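Local coordinates for protein HNH endonuclease (PDB 4H9D) that probably nicks DNA as a metal-dependent endonuclease of the HNH family and also binds a zinc ion, at residues 43-47 against 48-52. Residues are numbered along the deposited sequence; the frame is centred on the assembly and turned at random.
Sequences EIFPP and EELTM
With chi1 of Phe45 at -55° and of Leu50 at -61°, each CG lies beside its own backbone N, and the two side chains cross at about a right angle in the turn that leads into strand 50-54 of the HNH (His-Me finger) domain. Leu50 uses one branch: its CD2 lies 3.8 Å from Phe45 CB and 4.0 Å from Phe45 CG, an apolar contact at the root of the ring. The Phe45 side chain also touches Cys38 and Cys73, two of the four cysteines that bind the zinc ion, while Leu50 packs on Ile33 of helix 27-34 and Pro71 of strand 69-73. A short 3-10 turn through Pro47, Glu48 and Glu49 joins the zinc-side loop to strand 50-54. Its evidence is the bond from Glu49 N to Pro46 O, 2.6 Å long and bent to 138° at the hydrogen. A weak second bond, Leu50 N to Pro47 O at 3.4 Å, continues the same i to i+3 spacing. Glu49 runs alongside the Pro46 ring, extended beyond CG, and its carboxylate plane stands perpendicular to the Phe45 ring. Glu49 OE2 sits 3.2 Å from Pro46 CD, while OE1 approaches the Phe45 ring edge at CD2, 4.1 Å away.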
loop_
_atom_site.group_PDB
_atom_site.type_symbol
_atom_site.label_atom_id
_atom_site.label_comp_id
_atom_site.label_asym_id
_atom_site.label_seq_id
_atom_site.Cartn_x
_atom_site.Cartn_y
_atom_site.Cartn_z
ATOM N N GLU A 43 -1.175 -6.838 24.990
ATOM C CA GLU A 43 -2.507 -6.490 25.448
ATOM C C GLU A 43 -3.342 -7.764 25.426
ATOM O O GLU A 43 -2.967 -8.725 24.768
ATOM C CB GLU A 43 -3.110 -5.450 24.510
ATOM C CG GLU A 43 -4.384 -4.830 25.020
ATOM C CD GLU A 43 -4.881 -3.717 24.128
ATOM O OE1 GLU A 43 -4.037 -2.942 23.619
ATOM O OE2 GLU A 43 -6.116 -3.610 23.950
ATOM N N ILE A 44 -4.469 -7.783 26.129
ATOM C CA ILE A 44 -5.305 -8.979 26.148
ATOM C C ILE A 44 -6.528 -8.847 25.245
ATOM O O ILE A 44 -7.183 -7.806 25.226
ATOM C CB ILE A 44 -5.753 -9.317 27.575
ATOM C CG1 ILE A 44 -4.524 -9.506 28.457
ATOM C CG2 ILE A 44 -6.561 -10.588 27.574
ATOM C CD1 ILE A 44 -4.826 -10.027 29.820
ATOM N N PHE A 45 -6.818 -9.913 24.495
ATOM C CA PHE A 45 -7.944 -9.950 23.561
ATOM C C PHE A 45 -8.683 -11.269 23.592
ATOM O O PHE A 45 -8.168 -12.284 24.063
ATOM C CB PHE A 45 -7.488 -9.782 22.109
ATOM C CG PHE A 45 -6.677 -8.569 21.859
ATOM C CD1 PHE A 45 -5.399 -8.450 22.393
ATOM C CD2 PHE A 45 -7.181 -7.542 21.073
ATOM C CE1 PHE A 45 -4.634 -7.321 22.148
ATOM C CE2 PHE A 45 -6.423 -6.412 20.824
ATOM C CZ PHE A 45 -5.144 -6.299 21.361
ATOM N N PRO A 46 -9.915 -11.266 23.071
ATOM C CA PRO A 46 -10.708 -12.489 23.033
ATOM C C PRO A 46 -10.167 -13.286 21.847
ATOM O O PRO A 46 -9.882 -12.718 20.790
ATOM C CB PRO A 46 -12.126 -11.977 22.784
ATOM C CG PRO A 46 -12.094 -10.581 23.322
ATOM C CD PRO A 46 -10.769 -10.091 22.833
ATOM N N PRO A 47 -10.017 -14.608 22.012
ATOM C CA PRO A 47 -9.516 -15.546 21.002
ATOM C C PRO A 47 -9.970 -15.278 19.570
ATOM O O PRO A 47 -9.236 -15.539 18.621
ATOM C CB PRO A 47 -10.009 -16.880 21.527
ATOM C CG PRO A 47 -9.849 -16.701 23.011
ATOM C CD PRO A 47 -10.409 -15.325 23.240
ATOM N N GLU A 48 -11.179 -14.764 19.401
ATOM C CA GLU A 48 -11.664 -14.474 18.065
ATOM C C GLU A 48 -10.845 -13.347 17.453
ATOM O O GLU A 48 -10.551 -13.366 16.260
ATOM C CB GLU A 48 -13.138 -14.068 18.106
ATOM C CG GLU A 48 -14.104 -15.220 18.359
ATOM C CD GLU A 48 -13.848 -15.940 19.673
ATOM O OE1 GLU A 48 -13.793 -15.264 20.724
ATOM O OE2 GLU A 48 -13.711 -17.185 19.656
ATOM N N GLU A 49 -10.459 -12.382 18.285
ATOM C CA GLU A 49 -9.697 -11.219 17.827
ATOM C C GLU A 49 -8.210 -11.416 17.538
ATOM O O GLU A 49 -7.520 -10.461 17.166
ATOM C CB GLU A 49 -9.858 -10.062 18.813
ATOM C CG GLU A 49 -11.271 -9.527 18.922
ATOM C CD GLU A 49 -11.326 -8.183 19.629
ATOM O OE1 GLU A 49 -10.717 -7.221 19.101
ATOM O OE2 GLU A 49 -11.970 -8.087 20.705
ATOM N N LEU A 50 -7.706 -12.634 17.713
ATOM C CA LEU A 50 -6.298 -12.905 17.430
ATOM C C LEU A 50 -6.138 -13.667 16.120
ATOM O O LEU A 50 -7.041 -14.389 15.696
ATOM C CB LEU A 50 -5.667 -13.729 18.547
ATOM C CG LEU A 50 -5.651 -13.116 19.937
ATOM C CD1 LEU A 50 -4.788 -13.996 20.822
ATOM C CD2 LEU A 50 -5.114 -11.695 19.893
ATOM N N THR A 51 -4.984 -13.497 15.485
ATOM C CA THR A 51 -4.670 -14.184 14.237
ATOM C C THR A 51 -3.281 -14.769 14.373
ATOM O O THR A 51 -2.533 -14.416 15.282
ATOM C CB THR A 51 -4.657 -13.229 13.039
ATOM O OG1 THR A 51 -5.794 -12.361 13.111
ATOM C CG2 THR A 51 -4.723 -14.024 11.736
HETATM N N MSE A 52 -2.932 -15.674 13.479
HETATM C CA MSE A 52 -1.615 -16.261 13.535
HETATM C C MSE A 52 -0.684 -15.439 12.673
HETATM O O MSE A 52 -1.007 -15.122 11.529
HETATM C CB MSE A 52 -1.643 -17.678 13.013
HETATM C CG MSE A 52 -0.282 -18.294 12.948
HETATM SE SE MSE A 52 -0.418 -20.111 12.373
HETATM C CE MSE A 52 -0.929 -19.767 10.558
#